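Local coordinates for uncharacterized SRPBCC domain-containing protein (Micromonospora chersina, PDB 6V04) that is of unknown biochemical function but has a START/Bet v1-like fold and takes part in dynemicin biosynthesis, possibly as a cyclase/aromatase-like or ligand-binding protein, at residues Val14-Ser19 with Asp128-Leu133; Glu26-Val31 with Trp94-Gly99; Cys90-Thr95 with Ala124-Phe129. One frame throughout, in Å; residues are numbered along the deposited sequence.

Contact 1. Residues Val14-Ser19 with Asp128-Leu133; sequences VRVMVS and DFVGRL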
loop_
_atom_site.group_PDB
_atom_site.type_symbol
_atom_site.label_atom_id
_atom_site.label_comp_id
_atom_site.label_asym_id
_atom_site.label_seq_id
_atom_site.Cartn_x
_atom_site.Cartn_y
_atom_site.Cartn_z
ATOM N N VAL A 14 -5.227 2.715 -14.806
ATOM C CA VAL A 14 -4.187 3.718 -14.663
ATOM C C VAL A 14 -3.094 3.432 -15.679
ATOM O O VAL A 14 -2.635 2.292 -15.804
ATOM C CB VAL A 14 -3.633 3.719 -13.230
ATOM C CG1 VAL A 14 -2.410 4.596 -13.154
ATOM C CG2 VAL A 14 -4.713 4.194 -12.274
ATOM N N ARG A 15 -2.699 4.460 -16.425
ATOM C CA ARG A 15 -1.650 4.359 -17.433
ATOM C C ARG A 15 -0.654 5.479 -17.189
ATOM O O ARG A 15 -1.035 6.653 -17.159
ATOM C CB ARG A 15 -2.218 4.467 -18.848
ATOM C CG ARG A 15 -3.088 3.324 -19.246
ATOM C CD ARG A 15 -4.101 3.770 -20.294
ATOM N NE ARG A 15 -5.378 4.069 -19.654
ATOM C CZ ARG A 15 -6.195 5.057 -19.999
ATOM N NH1 ARG A 15 -5.886 5.884 -20.992
ATOM N NH2 ARG A 15 -7.329 5.222 -19.332
ATOM N N VAL A 16 0.612 5.117 -16.988
ATOM C CA VAL A 16 1.683 6.072 -16.734
ATOM C C VAL A 16 2.850 5.713 -17.642
ATOM O O VAL A 16 3.079 4.541 -17.953
ATOM C CB VAL A 16 2.108 6.073 -15.245
ATOM C CG1 VAL A 16 3.466 6.720 -15.062
ATOM C CG2 VAL A 16 1.063 6.793 -14.406
ATOM N N MET A 17 3.579 6.735 -18.090
ATOM C CA MET A 17 4.718 6.542 -18.972
ATOM C C MET A 17 5.885 7.392 -18.490
ATOM O O MET A 17 5.696 8.440 -17.867
ATOM C CB MET A 17 4.393 6.916 -20.439
ATOM C CG MET A 17 3.354 6.046 -21.124
ATOM S SD MET A 17 1.648 6.505 -20.749
ATOM C CE MET A 17 0.799 5.873 -22.197
ATOM N N VAL A 18 7.096 6.925 -18.777
ATOM C CA VAL A 18 8.293 7.743 -18.637
ATOM C C VAL A 18 9.203 7.457 -19.825
ATOM O O VAL A 18 9.313 6.314 -20.278
ATOM C CB VAL A 18 9.018 7.491 -17.293
ATOM C CG1 VAL A 18 9.546 6.061 -17.205
ATOM C CG2 VAL A 18 10.143 8.501 -17.093
ATOM N N SER A 19 9.825 8.509 -20.346
ATOM C CA SER A 19 10.829 8.405 -21.393
ATOM C C SER A 19 12.186 8.717 -20.782
ATOM O O SER A 19 12.335 9.731 -20.095
ATOM C CB SER A 19 10.529 9.366 -22.542
ATOM O OG SER A 19 11.604 9.398 -23.462
ATOM N N ASP A 128 5.472 8.509 -9.131
ATOM C CA ASP A 128 6.594 8.510 -8.199
ATOM C C ASP A 128 7.574 7.391 -8.533
ATOM O O ASP A 128 8.787 7.611 -8.617
ATOM C CB ASP A 128 6.031 8.391 -6.777
ATOM C CG ASP A 128 7.092 8.174 -5.727
ATOM O OD1 ASP A 128 7.585 7.039 -5.612
ATOM O OD2 ASP A 128 7.403 9.140 -5.002
ATOM N N PHE A 129 7.061 6.187 -8.778
ATOM C CA PHE A 129 7.953 5.068 -9.055
ATOM C C PHE A 129 8.719 5.268 -10.361
ATOM O O PHE A 129 9.926 5.018 -10.413
ATOM C CB PHE A 129 7.157 3.763 -9.085
ATOM C CG PHE A 129 6.886 3.173 -7.720
ATOM C CD1 PHE A 129 7.886 3.108 -6.748
ATOM C CD2 PHE A 129 5.635 2.677 -7.416
ATOM C CE1 PHE A 129 7.635 2.552 -5.514
ATOM C CE2 PHE A 129 5.379 2.119 -6.174
ATOM C CZ PHE A 129 6.384 2.059 -5.225
ATOM N N VAL A 130 8.053 5.718 -11.432
ATOM C CA VAL A 130 8.808 5.892 -12.671
ATOM C C VAL A 130 9.750 7.086 -12.556
ATOM O O VAL A 130 10.815 7.108 -13.184
ATOM C CB VAL A 130 7.888 5.994 -13.909
ATOM C CG1 VAL A 130 7.033 4.740 -14.013
ATOM C CG2 VAL A 130 7.014 7.250 -13.906
ATOM N N GLY A 131 9.432 8.062 -11.700
ATOM C CA GLY A 131 10.373 9.137 -11.453
ATOM C C GLY A 131 11.623 8.656 -10.744
ATOM O O GLY A 131 12.719 9.170 -10.993
ATOM N N ARG A 132 11.482 7.653 -9.872
ATOM C CA ARG A 132 12.648 7.093 -9.197
ATOM C C ARG A 132 13.472 6.242 -10.157
ATOM O O ARG A 132 14.706 6.278 -10.121
ATOM C CB ARG A 132 12.208 6.280 -7.969
ATOM C CG ARG A 132 11.586 7.149 -6.882
ATOM C CD ARG A 132 11.085 6.398 -5.657
ATOM N NE ARG A 132 10.239 7.298 -4.885
ATOM C CZ ARG A 132 10.686 8.204 -4.019
ATOM N NH1 ARG A 132 11.986 8.312 -3.755
ATOM N NH2 ARG A 132 9.818 8.994 -3.415
ATOM N N LEU A 133 12.814 5.500 -11.054
ATOM C CA LEU A 133 13.555 4.779 -12.081
ATOM C C LEU A 133 14.420 5.736 -12.887
ATOM O O LEU A 133 15.602 5.469 -13.128
ATOM C CB LEU A 133 12.595 4.021 -13.007
ATOM C CG LEU A 133 13.272 3.332 -14.193
ATOM C CD1 LEU A 133 14.266 2.274 -13.738
ATOM C CD2 LEU A 133 12.199 2.704 -15.071
#
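The first torsion of V18 (chi1 64°) sets its CG1 between the backbone N and the carbonyl carbon, while V130 holds its CG2 in the equivalent place, and with these branches the two valines meet. They illustrate the helix-grip arrangement of START/Bet v1-like domains, in which the long helix that follows the last strand of a curved antiparallel sheet lies against that sheet. Here strand 14-20, one of its two edge strands, runs almost parallel to helix 116-139, the two short axes 8.6 Å apart and inclined by 15°. V18 and V130 slide past each other in opposite directions, with CG1 of V18 3.7 Å from CB of V130. The beta carbons of V18 and V130 themselves come within 3.9 Å, so the fit relies on the branch points as much as on the methyls. Two residues earlier on the strand, V16 approaches at a slant, its CG1 3.8 Å from CG2 of V130. V130 is thereby held against both V16 and V18, whereas M17 between them points away and is exposed. The strand is tied to its sheet by backbone bonds to strand 103-110. No hydrogen bond or salt bridge joins the two segments; on the helix itself, R132 grips D128 side-on. Its NE lies 2.8 Å from OD1 of D128 in a nearly straight bond (168°), and its NH2 reaches OD2 of the same carboxylate.

Contact 2. Residues Glu26-Val31 with Trp94-Gly99; sequences EVWEAV and WTLTGG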
loop_
_atom_site.group_PDB
_atom_site.type_symbol
_atom_site.label_atom_id
_atom_site.label_comp_id
_atom_site.label_asym_id
_atom_site.label_seq_id
_atom_site.Cartn_x
_atom_site.Cartn_y
_atom_site.Cartn_z
ATOM N N GLU A 26 19.558 -1.469 -21.093
ATOM C CA GLU A 26 19.860 -0.953 -19.761
ATOM C C GLU A 26 18.594 -0.819 -18.924
ATOM O O GLU A 26 18.574 -1.202 -17.746
ATOM C CB GLU A 26 20.573 0.394 -19.878
ATOM C CG GLU A 26 20.966 1.000 -18.541
ATOM C CD GLU A 26 21.681 2.333 -18.677
ATOM O OE1 GLU A 26 21.882 3.008 -17.639
ATOM O OE2 GLU A 26 22.043 2.699 -19.816
ATOM N N VAL A 27 17.518 -0.295 -19.519
ATOM C CA VAL A 27 16.268 -0.162 -18.784
ATOM C C VAL A 27 15.751 -1.532 -18.375
ATOM O O VAL A 27 15.252 -1.715 -17.260
ATOM C CB VAL A 27 15.224 0.601 -19.619
ATOM C CG1 VAL A 27 13.914 0.730 -18.845
ATOM C CG2 VAL A 27 15.753 1.969 -20.035
ATOM N N TRP A 28 15.835 -2.511 -19.280
ATOM C CA TRP A 28 15.360 -3.854 -18.961
ATOM C C TRP A 28 16.083 -4.425 -17.745
ATOM O O TRP A 28 15.454 -5.022 -16.863
ATOM C CB TRP A 28 15.543 -4.779 -20.159
ATOM C CG TRP A 28 15.068 -6.156 -19.860
ATOM C CD1 TRP A 28 15.833 -7.265 -19.667
ATOM C CD2 TRP A 28 13.708 -6.572 -19.696
ATOM N NE1 TRP A 28 15.034 -8.352 -19.398
ATOM C CE2 TRP A 28 13.726 -7.953 -19.409
ATOM C CE3 TRP A 28 12.476 -5.915 -19.778
ATOM C CZ2 TRP A 28 12.558 -8.689 -19.210
ATOM C CZ3 TRP A 28 11.317 -6.651 -19.570
ATOM C CH2 TRP A 28 11.370 -8.022 -19.292
ATOM N N GLU A 29 17.413 -4.298 -17.703
ATOM C CA GLU A 29 18.152 -4.756 -16.528
ATOM C C GLU A 29 17.690 -4.023 -15.279
ATOM O O GLU A 29 17.505 -4.637 -14.224
ATOM C CB GLU A 29 19.655 -4.568 -16.735
ATOM C CG GLU A 29 20.256 -5.511 -17.754
ATOM C CD GLU A 29 19.989 -6.971 -17.430
ATOM O OE1 GLU A 29 20.255 -7.389 -16.282
ATOM O OE2 GLU A 29 19.494 -7.693 -18.324
ATOM N N ALA A 30 17.462 -2.711 -15.391
ATOM C CA ALA A 30 17.108 -1.921 -14.216
ATOM C C ALA A 30 15.745 -2.299 -13.657
ATOM O O ALA A 30 15.497 -2.095 -12.462
ATOM C CB ALA A 30 17.148 -0.430 -14.554
ATOM N N VAL A 31 14.837 -2.826 -14.487
ATOM C CA VAL A 31 13.514 -3.206 -13.998
ATOM C C VAL A 31 13.372 -4.703 -13.744
ATOM O O VAL A 31 12.286 -5.137 -13.338
ATOM C CB VAL A 31 12.393 -2.725 -14.947
ATOM C CG1 VAL A 31 12.515 -1.243 -15.193
ATOM C CG2 VAL A 31 12.392 -3.504 -16.264
ATOM N N TRP A 94 4.391 -3.760 -17.393
ATOM C CA TRP A 94 5.510 -2.854 -17.629
ATOM C C TRP A 94 6.029 -3.164 -19.023
ATOM O O TRP A 94 6.540 -4.261 -19.260
ATOM C CB TRP A 94 6.624 -3.045 -16.599
ATOM C CG TRP A 94 6.315 -2.671 -15.192
ATOM C CD1 TRP A 94 5.169 -2.112 -14.705
ATOM C CD2 TRP A 94 7.195 -2.834 -14.073
ATOM N NE1 TRP A 94 5.291 -1.914 -13.340
ATOM C CE2 TRP A 94 6.521 -2.356 -12.938
ATOM C CE3 TRP A 94 8.494 -3.344 -13.927
ATOM C CZ2 TRP A 94 7.095 -2.373 -11.670
ATOM C CZ3 TRP A 94 9.062 -3.356 -12.666
ATOM C CH2 TRP A 94 8.361 -2.873 -11.557
ATOM N N THR A 95 5.883 -2.218 -19.948
ATOM C CA THR A 95 6.187 -2.451 -21.355
ATOM C C THR A 95 7.212 -1.435 -21.831
ATOM O O THR A 95 7.046 -0.231 -21.607
ATOM C CB THR A 95 4.916 -2.374 -22.203
ATOM O OG1 THR A 95 3.927 -3.245 -21.638
ATOM C CG2 THR A 95 5.194 -2.761 -23.662
ATOM N N LEU A 96 8.270 -1.924 -22.474
ATOM C CA LEU A 96 9.340 -1.081 -22.988
ATOM C C LEU A 96 9.205 -0.920 -24.490
ATOM O O LEU A 96 9.036 -1.908 -25.212
ATOM C CB LEU A 96 10.711 -1.677 -22.696
ATOM C CG LEU A 96 11.084 -1.783 -21.225
ATOM C CD1 LEU A 96 12.523 -2.228 -21.113
ATOM C CD2 LEU A 96 10.850 -0.463 -20.501
ATOM N N THR A 97 9.330 0.315 -24.954
ATOM C CA THR A 97 9.417 0.604 -26.376
ATOM C C THR A 97 10.658 1.445 -26.622
ATOM O O THR A 97 10.856 2.477 -25.969
ATOM C CB THR A 97 8.158 1.315 -26.877
ATOM O OG1 THR A 97 7.984 2.556 -26.190
ATOM C CG2 THR A 97 6.937 0.450 -26.624
ATOM N N GLY A 98 11.509 0.975 -27.528
ATOM C CA GLY A 98 12.712 1.706 -27.862
ATOM C C GLY A 98 12.447 2.800 -28.878
ATOM O O GLY A 98 11.547 2.710 -29.710
ATOM N N GLY A 99 13.254 3.859 -28.792
ATOM C CA GLY A 99 13.148 4.968 -29.714
ATOM C C GLY A 99 14.522 5.468 -30.108
ATOM O O GLY A 99 15.546 5.028 -29.575
#
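Segment 26-31 of helix 24-32 passes over strand 94-98 in nearly the opposite direction, their axes inclined by 165° and 10.0 Å apart at closest approach, a distance spanned mainly by side chains. This is a further element of the helix-grip fold: a short helix following the first strand lies along the strands of the sheet, and both partners are buried where they touch. L96 carries most of the contact. With its CG anti to the carbonyl carbon and its chain extended (chi2 -173°), it directs CD1 into the helix and spreads CD2 beside it. CD1 lies 3.8 Å from the backbone N of W28, and so touches the helical main chain as well as side chains. The same methyl of L96 also sits at the edge of the W28 indole, near the ring plane and 3.9 Å from CE3; the two side chains cross at about a right angle. V27 comes in obliquely, its CG1 3.7 Å from CD2 of L96. The valine touches both methyls of the leucine fork, CD2 more closely, while the indole meets CD1. Beyond it W94 meets V31, whose CB packs at 4.1 Å against CE3 of W94. Around this pair, L133 of helix 116-139 touches A30 and V31, and L77 of strand 76-83 touches both W28 and W94, which places the contact among four elements of the domain. No hydrogen bond joins the segments. The carbonyl oxygen of V31 instead faces the rim of the W94 indole, close to the ring plane, at 3.7 Å from CZ3.

Contact 3. Residues Cys90-Thr95 with Ala124-Phe129; sequences CQVGWT and AGWLDF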
loop_
_atom_site.group_PDB
_atom_site.type_symbol
_atom_site.label_atom_id
_atom_site.label_comp_id
_atom_site.label_asym_id
_atom_site.label_seq_id
_atom_site.Cartn_x
_atom_site.Cartn_y
_atom_site.Cartn_z
ATOM N N CYS A 90 -4.761 -6.790 -8.919
ATOM C CA CYS A 90 -4.550 -5.829 -9.992
ATOM C C CYS A 90 -3.739 -6.474 -11.100
ATOM O O CYS A 90 -2.825 -7.254 -10.834
ATOM C CB CYS A 90 -3.800 -4.598 -9.497
ATOM S SG CYS A 90 -4.571 -3.832 -8.097
ATOM N N GLN A 91 -4.105 -6.162 -12.342
ATOM C CA GLN A 91 -3.349 -6.565 -13.518
ATOM C C GLN A 91 -2.358 -5.460 -13.848
ATOM O O GLN A 91 -2.777 -4.333 -14.152
ATOM C CB GLN A 91 -4.294 -6.781 -14.695
ATOM C CG GLN A 91 -5.006 -8.126 -14.712
ATOM C CD GLN A 91 -4.243 -9.256 -15.422
ATOM O OE1 GLN A 91 -4.696 -10.398 -15.404
ATOM N NE2 GLN A 91 -3.099 -8.951 -16.028
ATOM N N VAL A 92 -1.060 -5.776 -13.801
ATOM C CA VAL A 92 -0.013 -4.782 -13.995
ATOM C C VAL A 92 0.818 -5.168 -15.211
ATOM O O VAL A 92 1.141 -6.344 -15.410
ATOM C CB VAL A 92 0.871 -4.628 -12.736
ATOM C CG1 VAL A 92 1.905 -3.528 -12.922
ATOM C CG2 VAL A 92 -0.004 -4.319 -11.509
ATOM N N GLY A 93 1.149 -4.177 -16.031
ATOM C CA GLY A 93 2.056 -4.401 -17.141
ATOM C C GLY A 93 3.137 -3.344 -17.194
ATOM O O GLY A 93 2.849 -2.160 -17.005
ATOM N N TRP A 94 4.391 -3.760 -17.393
ATOM C CA TRP A 94 5.510 -2.854 -17.629
ATOM C C TRP A 94 6.029 -3.164 -19.023
ATOM O O TRP A 94 6.540 -4.261 -19.260
ATOM C CB TRP A 94 6.624 -3.045 -16.599
ATOM C CG TRP A 94 6.315 -2.671 -15.192
ATOM C CD1 TRP A 94 5.169 -2.112 -14.705
ATOM C CD2 TRP A 94 7.195 -2.834 -14.073
ATOM N NE1 TRP A 94 5.291 -1.914 -13.340
ATOM C CE2 TRP A 94 6.521 -2.356 -12.938
ATOM C CE3 TRP A 94 8.494 -3.344 -13.927
ATOM C CZ2 TRP A 94 7.095 -2.373 -11.670
ATOM C CZ3 TRP A 94 9.062 -3.356 -12.666
ATOM C CH2 TRP A 94 8.361 -2.873 -11.557
ATOM N N THR A 95 5.883 -2.218 -19.948
ATOM C CA THR A 95 6.187 -2.451 -21.355
ATOM C C THR A 95 7.212 -1.435 -21.831
ATOM O O THR A 95 7.046 -0.231 -21.607
ATOM C CB THR A 95 4.916 -2.374 -22.203
ATOM O OG1 THR A 95 3.927 -3.245 -21.638
ATOM C CG2 THR A 95 5.194 -2.761 -23.662
ATOM N N ALA A 124 -0.601 8.877 -8.989
ATOM C CA ALA A 124 0.500 9.578 -8.342
ATOM C C ALA A 124 1.566 8.598 -7.873
ATOM O O ALA A 124 2.768 8.876 -7.988
ATOM C CB ALA A 124 -0.022 10.402 -7.165
ATOM N N GLY A 125 1.138 7.443 -7.353
ATOM C CA GLY A 125 2.087 6.436 -6.904
ATOM C C GLY A 125 2.961 5.912 -8.020
ATOM O O GLY A 125 4.177 5.775 -7.864
ATOM N N TRP A 126 2.354 5.619 -9.173
ATOM C CA TRP A 126 3.145 5.139 -10.302
ATOM C C TRP A 126 4.016 6.237 -10.899
ATOM O O TRP A 126 5.116 5.948 -11.385
ATOM C CB TRP A 126 2.224 4.544 -11.373
ATOM C CG TRP A 126 1.820 3.125 -11.077
ATOM C CD1 TRP A 126 0.563 2.655 -10.845
ATOM C CD2 TRP A 126 2.691 1.999 -10.982
ATOM N NE1 TRP A 126 0.597 1.308 -10.607
ATOM C CE2 TRP A 126 1.893 0.877 -10.686
ATOM C CE3 TRP A 126 4.064 1.831 -11.116
ATOM C CZ2 TRP A 126 2.431 -0.389 -10.523
ATOM C CZ3 TRP A 126 4.592 0.568 -10.959
ATOM C CH2 TRP A 126 3.775 -0.523 -10.666
ATOM N N LEU A 127 3.566 7.496 -10.863
ATOM C CA LEU A 127 4.425 8.578 -11.332
ATOM C C LEU A 127 5.649 8.720 -10.439
ATOM O O LEU A 127 6.746 9.031 -10.918
ATOM C CB LEU A 127 3.647 9.894 -11.385
ATOM C CG LEU A 127 2.683 10.045 -12.566
ATOM C CD1 LEU A 127 1.881 11.328 -12.410
ATOM C CD2 LEU A 127 3.444 10.050 -13.879
ATOM N N ASP A 128 5.472 8.509 -9.131
ATOM C CA ASP A 128 6.594 8.510 -8.199
ATOM C C ASP A 128 7.574 7.391 -8.533
ATOM O O ASP A 128 8.787 7.611 -8.617
ATOM C CB ASP A 128 6.031 8.391 -6.777
ATOM C CG ASP A 128 7.092 8.174 -5.727
ATOM O OD1 ASP A 128 7.585 7.039 -5.612
ATOM O OD2 ASP A 128 7.403 9.140 -5.002
ATOM N N PHE A 129 7.061 6.187 -8.778
ATOM C CA PHE A 129 7.953 5.068 -9.055
ATOM C C PHE A 129 8.719 5.268 -10.361
ATOM O O PHE A 129 9.926 5.018 -10.413
ATOM C CB PHE A 129 7.157 3.763 -9.085
ATOM C CG PHE A 129 6.886 3.173 -7.720
ATOM C CD1 PHE A 129 7.886 3.108 -6.748
ATOM C CD2 PHE A 129 5.635 2.677 -7.416
ATOM C CE1 PHE A 129 7.635 2.552 -5.514
ATOM C CE2 PHE A 129 5.379 2.119 -6.174
ATOM C CZ PHE A 129 6.384 2.059 -5.225
#
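W126 reaches from the helix to meet V92 and W94 on the strand, and this single indole bridges most of a gap that leaves the nearest alpha carbons, those of V92 and W126, 11.0 Å apart. The arrangement again belongs to the helix-grip fold, here on an interior strand of the sheet, where in START/Bet v1-like proteins the space between helix and sheet commonly forms a ligand cavity. The tight part is aromatic. CG of W126 is anti to its carbonyl carbon (chi1 -82°), and the outer corner of its six-membered ring is thereby carried to the W94 indole. The two ring planes stand almost perpendicular, at 88°, yet the meeting is oblique. It is the NE1 edge of W94 that comes nearest, 3.4 Å from CH2 of W126, with CH2 lying close to the plane of the W94 ring. CZ2 of W94 follows along the same edge, 3.9 Å from CZ3 of W126. F41 and F79 each add an edge-to-face contact with W94. A leucine in place of W94 would probably open a gap beside CZ3 and CH2 of W126 and deprive F41 and F79 of their aromatic partner. The aliphatic share is looser: V92 crosses W126 at a slant, and its CG1 stays 4.0 Å from CZ2. Away from this core the segments part. Q91 on the far side of the strand and A124 and L127 on the helix are exposed, and none of them touches across the contact. The pyrrole nitrogen of W126 turns to neither segment for a partner: its polar end is satisfied by a hydrogen bond from NE1 to OD2 of D109.

Overall arrangement
The three contacts fasten helices to one antiparallel sheet, each at a different place. Contacts 2 and 3 are wholly buried and share strand 90-98, where the W94 indole touches the short helix in one and W126 of the long helix in the other. Contact 1 lies at one of the sheet's two edge strands and is only partly buried. Contacts 1 and 3 use successive turns of helix 116-139, with V16 touching W126 and L127 between them. None has a hydrogen bond or salt bridge across its segments, but the chemistry differs with burial: it is aliphatic at the edge strand, with indoles added in the two buried contacts.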